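PDB 4DMO: N-hydroxyarylamine O-acetyltransferase from Bacillus cereus, which catalyses acetyl transfer to arylamines with a non-canonical catalytic triad, and probably also O-acetylates N-hydroxyarylamines. Local coordinates for residues 120-134 / 137-151. Numbering follows the deposited sequence.
Sequences ELYLIEVGFGSYLPL and VPFLGEVIHSATGDY
Leu123 and Val137 form an antiparallel hydrogen-bonded pair. Leu123 N donates to Val137 O (2.8 Å), and Val137 N returns a nearly straight bond to Leu123 O. Phe139 N extends this ladder to Leu121 O, which also accepts from a water held by Leu140 N. Tyr122 and Pro138 are the non-hydrogen-bonded pair between.

A polar cluster lies round Leu132 O. Ser146 OG donates to Leu132 O in the carbonyl plane at 3.1 Å. Thr148 OG1 donates to Leu132 O from above that plane at 2.6 Å. Thr148 OG1 in turn accepts from Tyr151 OH, which anchors the far end of the Tyr151 side chain beside Leu132. Ser146 OG accepts from Thr148 N, an ST turn that holds the tip of the 144-151 hairpin.

Strands 137-138 and 144-146 are the two edges of one eight-stranded antiparallel sheet. Residues 130-134 link them, with Pro133 packed on both Val137 and Tyr151, consistent with the barrel-like sheet of arylamine N-acetyltransferases. Glu125 follows directly on strand 120-124. Glu125 OE1 is hydrogen-bonded to His110 NE2, consistent with these being the Glu and His of the Cys-His-Glu triad.

The remaining contacts are mostly apolar. Pro133 CG sits over one face of the Tyr151 ring, 4.2 Å from the centroid, and limits the ring's turn. With CG1 anti to the backbone N (chi1 -176°), Val137 turns CG2 to Pro133 CB at 3.7 Å. Leu121 CD1 lies over the centre of the Phe139 ring, 4.1 Å from the centroid. The edge of that ring faces Leu123 N. Elsewhere, Tyr122 CE2 touches Pro138 CB at 3.7 Å.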
ATOM      1  N   GLU A 120     -20.981   9.044  -1.331  1.00 25.00           N
ATOM      2  CA  GLU A 120     -20.655   7.682  -1.752  1.00 29.33           C
ATOM      3  C   GLU A 120     -19.271   7.255  -1.298  1.00 35.14           C
ATOM      4  O   GLU A 120     -18.335   8.062  -1.223  1.00 30.78           O
ATOM      5  CB  GLU A 120     -20.792   7.531  -3.264  1.00 33.68           C
ATOM      6  CG  GLU A 120     -22.229   7.209  -3.723  1.00 44.83           C
ATOM      7  CD  GLU A 120     -22.399   7.349  -5.217  1.00 51.39           C
ATOM      8  OE1 GLU A 120     -21.400   7.698  -5.893  1.00 48.64           O
ATOM      9  OE2 GLU A 120     -23.524   7.105  -5.710  1.00 55.24           O
ATOM     10  N   LEU A 121     -19.150   5.960  -1.030  1.00 35.34           N
ATOM     11  CA  LEU A 121     -17.970   5.426  -0.381  1.00 30.33           C
ATOM     12  C   LEU A 121     -17.006   4.920  -1.424  1.00 36.53           C
ATOM     13  O   LEU A 121     -17.430   4.321  -2.420  1.00 30.54           O
ATOM     14  CB  LEU A 121     -18.344   4.299   0.580  1.00 21.40           C
ATOM     15  CG  LEU A 121     -18.541   4.639   2.059  1.00 35.59           C
ATOM     16  CD1 LEU A 121     -18.250   3.394   2.913  1.00 39.02           C
ATOM     17  CD2 LEU A 121     -17.671   5.801   2.536  1.00 36.91           C
ATOM     18  N   TYR A 122     -15.717   5.200  -1.185  1.00 27.12           N
ATOM     19  CA  TYR A 122     -14.624   4.685  -2.003  1.00 29.91           C
ATOM     20  C   TYR A 122     -13.553   4.116  -1.104  1.00 26.86           C
ATOM     21  O   TYR A 122     -13.234   4.692  -0.075  1.00 26.94           O
ATOM     22  CB  TYR A 122     -14.021   5.784  -2.886  1.00 34.37           C
ATOM     23  CG  TYR A 122     -15.021   6.397  -3.843  1.00 27.75           C
ATOM     24  CD1 TYR A 122     -15.924   7.335  -3.405  1.00 22.29           C
ATOM     25  CD2 TYR A 122     -15.056   6.016  -5.178  1.00 30.21           C
ATOM     26  CE1 TYR A 122     -16.848   7.875  -4.245  1.00 22.68           C
ATOM     27  CE2 TYR A 122     -15.988   6.549  -6.042  1.00 25.37           C
ATOM     28  CZ  TYR A 122     -16.879   7.490  -5.567  1.00 28.73           C
ATOM     29  OH  TYR A 122     -17.805   8.048  -6.411  1.00 36.23           O
ATOM     30  N   LEU A 123     -13.012   2.976  -1.507  1.00 32.20           N
ATOM     31  CA  LEU A 123     -11.836   2.396  -0.877  1.00 20.73           C
ATOM     32  C   LEU A 123     -10.602   3.024  -1.509  1.00 23.30           C
ATOM     33  O   LEU A 123     -10.416   2.962  -2.731  1.00 19.73           O
ATOM     34  CB  LEU A 123     -11.812   0.904  -1.118  1.00 21.15           C
ATOM     35  CG  LEU A 123     -10.663   0.045  -0.610  1.00 22.61           C
ATOM     36  CD1 LEU A 123     -10.717  -0.123   0.908  1.00 23.41           C
ATOM     37  CD2 LEU A 123     -10.748  -1.289  -1.310  1.00 23.55           C
ATOM     38  N   ILE A 124      -9.761   3.629  -0.676  1.00 21.75           N
ATOM     39  CA  ILE A 124      -8.470   4.140  -1.128  1.00 18.81           C
ATOM     40  C   ILE A 124      -7.334   3.155  -0.766  1.00 19.43           C
ATOM     41  O   ILE A 124      -6.963   3.007   0.405  1.00 18.23           O
ATOM     42  CB  ILE A 124      -8.202   5.525  -0.504  1.00 19.30           C
ATOM     43  CG1 ILE A 124      -9.425   6.436  -0.731  1.00 28.98           C
ATOM     44  CG2 ILE A 124      -6.902   6.122  -1.045  1.00 21.20           C
ATOM     45  CD1 ILE A 124      -9.874   6.579  -2.219  1.00 22.68           C
ATOM     46  N   GLU A 125      -6.793   2.490  -1.779  1.00 15.43           N
ATOM     47  CA  GLU A 125      -5.826   1.420  -1.557  1.00 19.73           C
ATOM     48  C   GLU A 125      -4.512   1.702  -2.256  1.00 16.11           C
ATOM     49  O   GLU A 125      -4.394   1.590  -3.482  1.00 11.17           O
ATOM     50  CB  GLU A 125      -6.384   0.061  -2.015  1.00 17.54           C
ATOM     51  CG  GLU A 125      -5.457  -1.109  -1.782  1.00 20.11           C
ATOM     52  CD  GLU A 125      -5.049  -1.234  -0.324  1.00 18.48           C
ATOM     53  OE1 GLU A 125      -5.915  -1.600   0.508  1.00 14.42           O
ATOM     54  OE2 GLU A 125      -3.850  -0.996  -0.023  1.00 13.01           O
ATOM     55  N   VAL A 126      -3.506   2.027  -1.440  1.00 14.02           N
ATOM     56  CA  VAL A 126      -2.168   2.324  -1.941  1.00 15.29           C
ATOM     57  C   VAL A 126      -1.072   1.429  -1.321  1.00 16.35           C
ATOM     58  O   VAL A 126       0.123   1.617  -1.608  1.00  9.03           O
ATOM     59  CB  VAL A 126      -1.827   3.810  -1.715  1.00 13.20           C
ATOM     60  CG1 VAL A 126      -2.851   4.657  -2.435  1.00 16.77           C
ATOM     61  CG2 VAL A 126      -1.809   4.128  -0.231  1.00 11.39           C
ATOM     62  N   GLY A 127      -1.480   0.414  -0.544  1.00 15.06           N
ATOM     63  CA  GLY A 127      -0.534  -0.367   0.225  1.00 14.16           C
ATOM     64  C   GLY A 127      -0.522  -1.867   0.061  1.00 16.58           C
ATOM     65  O   GLY A 127       0.206  -2.565   0.778  1.00 22.58           O
ATOM     66  N   PHE A 128      -1.296  -2.364  -0.882  1.00 17.29           N
ATOM     67  CA  PHE A 128      -1.494  -3.809  -1.043  1.00 22.82           C
ATOM     68  C   PHE A 128      -0.440  -4.365  -1.973  1.00 19.62           C
ATOM     69  O   PHE A 128      -0.763  -4.913  -3.032  1.00 15.62           O
ATOM     70  CB  PHE A 128      -2.888  -4.090  -1.650  1.00 17.38           C
ATOM     71  CG  PHE A 128      -3.329  -5.532  -1.583  1.00 18.74           C
ATOM     72  CD1 PHE A 128      -4.126  -6.066  -2.576  1.00 24.85           C
ATOM     73  CD2 PHE A 128      -2.975  -6.342  -0.520  1.00 18.82           C
ATOM     74  CE1 PHE A 128      -4.560  -7.399  -2.521  1.00 23.62           C
ATOM     75  CE2 PHE A 128      -3.401  -7.657  -0.460  1.00 23.43           C
ATOM     76  CZ  PHE A 128      -4.207  -8.180  -1.467  1.00 21.87           C
ATOM     77  N   GLY A 129       0.816  -4.249  -1.575  1.00 12.46           N
ATOM     78  CA  GLY A 129       1.922  -4.660  -2.431  1.00 12.75           C
ATOM     79  C   GLY A 129       1.880  -3.960  -3.781  1.00 13.56           C
ATOM     80  O   GLY A 129       1.748  -2.744  -3.863  1.00 16.79           O
ATOM     81  N   SER A 130       2.025  -4.724  -4.851  1.00 14.91           N
ATOM     82  CA  SER A 130       1.910  -4.187  -6.198  1.00 16.48           C
ATOM     83  C   SER A 130       0.483  -4.352  -6.765  1.00 17.86           C
ATOM     84  O   SER A 130       0.199  -3.979  -7.899  1.00 19.37           O
ATOM     85  CB  SER A 130       2.904  -4.915  -7.102  1.00 23.12           C
ATOM     86  OG  SER A 130       2.564  -6.288  -7.183  1.00 28.09           O
ATOM     87  N   TYR A 131      -0.433  -4.862  -5.960  1.00 16.31           N
ATOM     88  CA  TYR A 131      -1.801  -5.061  -6.402  1.00 15.08           C
ATOM     89  C   TYR A 131      -2.620  -3.798  -6.220  1.00 19.75           C
ATOM     90  O   TYR A 131      -3.564  -3.754  -5.442  1.00 21.46           O
ATOM     91  CB  TYR A 131      -2.409  -6.240  -5.645  1.00 19.52           C
ATOM     92  CG  TYR A 131      -1.717  -7.538  -6.028  1.00 22.96           C
ATOM     93  CD1 TYR A 131      -1.726  -7.969  -7.327  1.00 25.12           C
ATOM     94  CD2 TYR A 131      -1.048  -8.305  -5.099  1.00 28.92           C
ATOM     95  CE1 TYR A 131      -1.103  -9.141  -7.698  1.00 28.91           C
ATOM     96  CE2 TYR A 131      -0.411  -9.469  -5.460  1.00 30.59           C
ATOM     97  CZ  TYR A 131      -0.442  -9.881  -6.766  1.00 30.95           C
ATOM     98  OH  TYR A 131       0.175 -11.052  -7.160  1.00 40.63           O
ATOM     99  N   LEU A 132      -2.251  -2.756  -6.957  1.00 16.77           N
ATOM    100  CA  LEU A 132      -2.766  -1.431  -6.683  1.00 12.55           C
ATOM    101  C   LEU A 132      -3.780  -0.984  -7.726  1.00 19.81           C
ATOM    102  O   LEU A 132      -3.509  -1.001  -8.919  1.00 18.19           O
ATOM    103  CB  LEU A 132      -1.601  -0.429  -6.610  1.00 13.12           C
ATOM    104  CG  LEU A 132      -0.520  -0.692  -5.525  1.00 16.74           C
ATOM    105  CD1 LEU A 132       0.664   0.301  -5.640  1.00 16.17           C
ATOM    106  CD2 LEU A 132      -1.120  -0.651  -4.079  1.00 12.38           C
ATOM    107  N   PRO A 133      -4.946  -0.526  -7.267  1.00 18.39           N
ATOM    108  CA  PRO A 133      -5.967  -0.051  -8.205  1.00 22.16           C
ATOM    109  C   PRO A 133      -5.570   1.260  -8.909  1.00 21.22           C
ATOM    110  O   PRO A 133      -6.136   1.553  -9.952  1.00 20.09           O
ATOM    111  CB  PRO A 133      -7.201   0.156  -7.311  1.00 20.26           C
ATOM    112  CG  PRO A 133      -6.936  -0.616  -6.060  1.00 25.71           C
ATOM    113  CD  PRO A 133      -5.434  -0.532  -5.875  1.00 18.24           C
ATOM    114  N   LEU A 134      -4.633   2.020  -8.340  1.00 19.68           N
ATOM    115  CA  LEU A 134      -4.193   3.319  -8.885  1.00 17.80           C
ATOM    116  C   LEU A 134      -5.335   4.323  -9.040  1.00 18.41           C
ATOM    117  O   LEU A 134      -5.231   5.325  -9.754  1.00 18.72           O
ATOM    118  CB  LEU A 134      -3.472   3.129 -10.210  1.00 17.27           C
ATOM    119  CG  LEU A 134      -2.323   2.141 -10.038  1.00 13.24           C
ATOM    120  CD1 LEU A 134      -1.690   1.910 -11.364  1.00 12.32           C
ATOM    121  CD2 LEU A 134      -1.299   2.639  -9.066  1.00 10.59           C
ATOM    122  N   VAL A 137     -11.660   2.950  -5.435  1.00 27.49           N
ATOM    123  CA  VAL A 137     -12.540   1.866  -5.810  1.00 25.37           C
ATOM    124  C   VAL A 137     -13.904   2.134  -5.171  1.00 25.61           C
ATOM    125  O   VAL A 137     -14.046   2.146  -3.935  1.00 25.18           O
ATOM    126  CB  VAL A 137     -12.007   0.487  -5.335  1.00 22.92           C
ATOM    127  CG1 VAL A 137     -12.941  -0.636  -5.858  1.00 22.54           C
ATOM    128  CG2 VAL A 137     -10.566   0.275  -5.796  1.00 19.69           C
ATOM    129  N   PRO A 138     -14.912   2.360  -6.011  1.00 22.13           N
ATOM    130  CA  PRO A 138     -16.244   2.666  -5.490  1.00 28.08           C
ATOM    131  C   PRO A 138     -16.899   1.442  -4.875  1.00 24.09           C
ATOM    132  O   PRO A 138     -16.899   0.354  -5.448  1.00 22.97           O
ATOM    133  CB  PRO A 138     -17.007   3.112  -6.731  1.00 26.43           C
ATOM    134  CG  PRO A 138     -16.351   2.350  -7.864  1.00 28.09           C
ATOM    135  CD  PRO A 138     -14.887   2.251  -7.482  1.00 30.48           C
ATOM    136  N   PHE A 139     -17.457   1.639  -3.698  1.00 20.44           N
ATOM    137  CA  PHE A 139     -18.216   0.606  -3.037  1.00 29.09           C
ATOM    138  C   PHE A 139     -19.460   0.190  -3.852  1.00 30.66           C
ATOM    139  O   PHE A 139     -19.986  -0.905  -3.651  1.00 31.08           O
ATOM    140  CB  PHE A 139     -18.642   1.080  -1.647  1.00 23.07           C
ATOM    141  CG  PHE A 139     -17.619   0.814  -0.568  1.00 24.62           C
ATOM    142  CD1 PHE A 139     -16.395   1.458  -0.576  1.00 23.30           C
ATOM    143  CD2 PHE A 139     -17.902  -0.076   0.466  1.00 29.61           C
ATOM    144  CE1 PHE A 139     -15.464   1.226   0.428  1.00 31.27           C
ATOM    145  CE2 PHE A 139     -16.970  -0.333   1.478  1.00 31.05           C
ATOM    146  CZ  PHE A 139     -15.753   0.334   1.462  1.00 29.86           C
ATOM    147  N   LEU A 140     -19.920   1.059  -4.758  1.00 33.01           N
ATOM    148  CA  LEU A 140     -21.081   0.759  -5.613  1.00 40.54           C
ATOM    149  C   LEU A 140     -20.858  -0.456  -6.503  1.00 36.66           C
ATOM    150  O   LEU A 140     -21.809  -1.014  -7.040  1.00 42.26           O
ATOM    151  CB  LEU A 140     -21.502   1.965  -6.460  1.00 33.94           C
ATOM    152  CG  LEU A 140     -22.418   2.954  -5.732  1.00 36.33           C
ATOM    153  CD1 LEU A 140     -22.977   3.974  -6.699  1.00 34.97           C
ATOM    154  CD2 LEU A 140     -23.549   2.265  -4.972  1.00 38.10           C
ATOM    155  N   GLY A 141     -19.605  -0.827  -6.716  1.00 31.03           N
ATOM    156  CA  GLY A 141     -19.331  -2.157  -7.204  1.00 26.47           C
ATOM    157  C   GLY A 141     -18.622  -2.137  -8.519  1.00 21.34           C
ATOM    158  O   GLY A 141     -18.186  -3.172  -9.006  1.00 21.32           O
ATOM    159  N   GLU A 142     -18.502  -0.940  -9.066  1.00 25.95           N
ATOM    160  CA  GLU A 142     -17.900  -0.708 -10.364  1.00 31.55           C
ATOM    161  C   GLU A 142     -16.470  -1.246 -10.441  1.00 33.50           C
ATOM    162  O   GLU A 142     -15.688  -1.144  -9.488  1.00 31.14           O
ATOM    163  CB  GLU A 142     -17.915   0.806 -10.628  1.00 40.82           C
ATOM    164  CG  GLU A 142     -17.600   1.237 -12.036  1.00 57.94           C
ATOM    165  CD  GLU A 142     -18.852   1.382 -12.870  1.00 67.70           C
ATOM    166  OE1 GLU A 142     -19.821   0.645 -12.591  1.00 69.78           O
ATOM    167  OE2 GLU A 142     -18.867   2.231 -13.790  1.00 68.04           O
ATOM    168  N   VAL A 143     -16.121  -1.805 -11.587  1.00 29.83           N
ATOM    169  CA  VAL A 143     -14.779  -2.316 -11.803  1.00 30.99           C
ATOM    170  C   VAL A 143     -13.782  -1.207 -12.120  1.00 32.73           C
ATOM    171  O   VAL A 143     -14.005  -0.369 -12.994  1.00 25.64           O
ATOM    172  CB  VAL A 143     -14.768  -3.315 -12.941  1.00 31.74           C
ATOM    173  CG1 VAL A 143     -13.374  -3.768 -13.213  1.00 27.02           C
ATOM    174  CG2 VAL A 143     -15.685  -4.506 -12.610  1.00 34.80           C
ATOM    175  N   ILE A 144     -12.685  -1.188 -11.379  1.00 32.66           N
ATOM    176  CA  ILE A 144     -11.602  -0.261 -11.667  1.00 25.24           C
ATOM    177  C   ILE A 144     -10.514  -1.005 -12.434  1.00 28.15           C
ATOM    178  O   ILE A 144     -10.041  -2.062 -12.011  1.00 25.64           O
ATOM    179  CB  ILE A 144     -11.040   0.389 -10.375  1.00 27.97           C
ATOM    180  CG1 ILE A 144     -12.105   1.285  -9.714  1.00 27.99           C
ATOM    181  CG2 ILE A 144      -9.781   1.212 -10.678  1.00 27.19           C
ATOM    182  CD1 ILE A 144     -12.556   2.436 -10.542  1.00 23.22           C
ATOM    183  N   HIS A 145     -10.165  -0.459 -13.595  1.00 27.70           N
ATOM    184  CA  HIS A 145      -9.159  -1.052 -14.472  1.00 35.68           C
ATOM    185  C   HIS A 145      -7.824  -0.312 -14.332  1.00 26.37           C
ATOM    186  O   HIS A 145      -7.750   0.883 -14.556  1.00 31.63           O
ATOM    187  CB  HIS A 145      -9.620  -0.985 -15.934  1.00 42.03           C
ATOM    188  CG  HIS A 145     -11.017  -1.488 -16.161  1.00 45.58           C
ATOM    189  ND1 HIS A 145     -11.283  -2.755 -16.633  1.00 36.43           N
ATOM    190  CD2 HIS A 145     -12.222  -0.890 -15.978  1.00 47.43           C
ATOM    191  CE1 HIS A 145     -12.593  -2.919 -16.734  1.00 46.15           C
ATOM    192  NE2 HIS A 145     -13.186  -1.803 -16.342  1.00 42.16           N
ATOM    193  N   SER A 146      -6.770  -1.034 -13.986  1.00 30.98           N
ATOM    194  CA  SER A 146      -5.464  -0.427 -13.829  1.00 28.68           C
ATOM    195  C   SER A 146      -4.454  -1.328 -14.503  1.00 23.51           C
ATOM    196  O   SER A 146      -4.788  -2.444 -14.885  1.00 24.86           O
ATOM    197  CB  SER A 146      -5.153  -0.262 -12.340  1.00 34.43           C
ATOM    198  OG  SER A 146      -4.148  -1.175 -11.914  1.00 26.85           O
ATOM    199  N   ALA A 147      -3.223  -0.851 -14.663  1.00 23.74           N
ATOM    200  CA  ALA A 147      -2.160  -1.687 -15.220  1.00 20.88           C
ATOM    201  C   ALA A 147      -1.782  -2.879 -14.320  1.00 27.31           C
ATOM    202  O   ALA A 147      -1.065  -3.806 -14.760  1.00 21.69           O
ATOM    203  CB  ALA A 147      -0.943  -0.849 -15.491  1.00 22.81           C
ATOM    204  N   THR A 148      -2.202  -2.860 -13.050  1.00 24.12           N
ATOM    205  CA  THR A 148      -1.872  -4.001 -12.180  1.00 27.45           C
ATOM    206  C   THR A 148      -2.973  -5.080 -12.205  1.00 17.99           C
ATOM    207  O   THR A 148      -2.760  -6.192 -11.736  1.00 25.44           O
ATOM    208  CB  THR A 148      -1.618  -3.571 -10.730  1.00 19.90           C
ATOM    209  OG1 THR A 148      -2.849  -3.165 -10.111  1.00 17.06           O
ATOM    210  CG2 THR A 148      -0.613  -2.428 -10.693  1.00 16.28           C
ATOM    211  N   GLY A 149      -4.136  -4.761 -12.765  1.00 23.34           N
ATOM    212  CA  GLY A 149      -5.214  -5.731 -12.820  1.00 21.82           C
ATOM    213  C   GLY A 149      -6.549  -5.076 -12.645  1.00 20.12           C
ATOM    214  O   GLY A 149      -6.631  -3.847 -12.682  1.00 21.61           O
ATOM    215  N   ASP A 150      -7.600  -5.888 -12.475  1.00 23.39           N
ATOM    216  CA  ASP A 150      -8.960  -5.358 -12.282  1.00 24.26           C
ATOM    217  C   ASP A 150      -9.378  -5.446 -10.808  1.00 23.39           C
ATOM    218  O   ASP A 150      -9.027  -6.414 -10.151  1.00 20.77           O
ATOM    219  CB  ASP A 150      -9.965  -6.149 -13.131  1.00 32.34           C
ATOM    220  CG  ASP A 150      -9.931  -5.772 -14.605  1.00 42.50           C
ATOM    221  OD1 ASP A 150      -8.823  -5.600 -15.160  1.00 39.09           O
ATOM    222  OD2 ASP A 150     -11.032  -5.632 -15.197  1.00 42.57           O
ATOM    223  N   TYR A 151     -10.141  -4.463 -10.309  1.00 19.98           N
ATOM    224  CA  TYR A 151     -10.504  -4.417  -8.891  1.00 24.99           C
ATOM    225  C   TYR A 151     -11.934  -3.990  -8.682  1.00 23.98           C
ATOM    226  O   TYR A 151     -12.413  -3.108  -9.376  1.00 25.68           O
ATOM    227  CB  TYR A 151      -9.596  -3.433  -8.130  1.00 21.40           C
ATOM    228  CG  TYR A 151      -8.150  -3.809  -8.196  1.00 21.08           C
ATOM    229  CD1 TYR A 151      -7.368  -3.452  -9.289  1.00 20.23           C
ATOM    230  CD2 TYR A 151      -7.567  -4.568  -7.190  1.00 21.56           C
ATOM    231  CE1 TYR A 151      -6.025  -3.809  -9.352  1.00 20.68           C
ATOM    232  CE2 TYR A 151      -6.227  -4.945  -7.258  1.00 18.68           C
ATOM    233  CZ  TYR A 151      -5.467  -4.544  -8.342  1.00 17.09           C
ATOM    234  OH  TYR A 151      -4.147  -4.916  -8.422  1.00 16.63           O
TER
HETATM  235  O   HOH W   1     -19.478   3.870  -4.139  1.00 22.57           O
HETATM  236  O   HOH W   2      -7.094   3.008 -12.274  1.00 24.55           O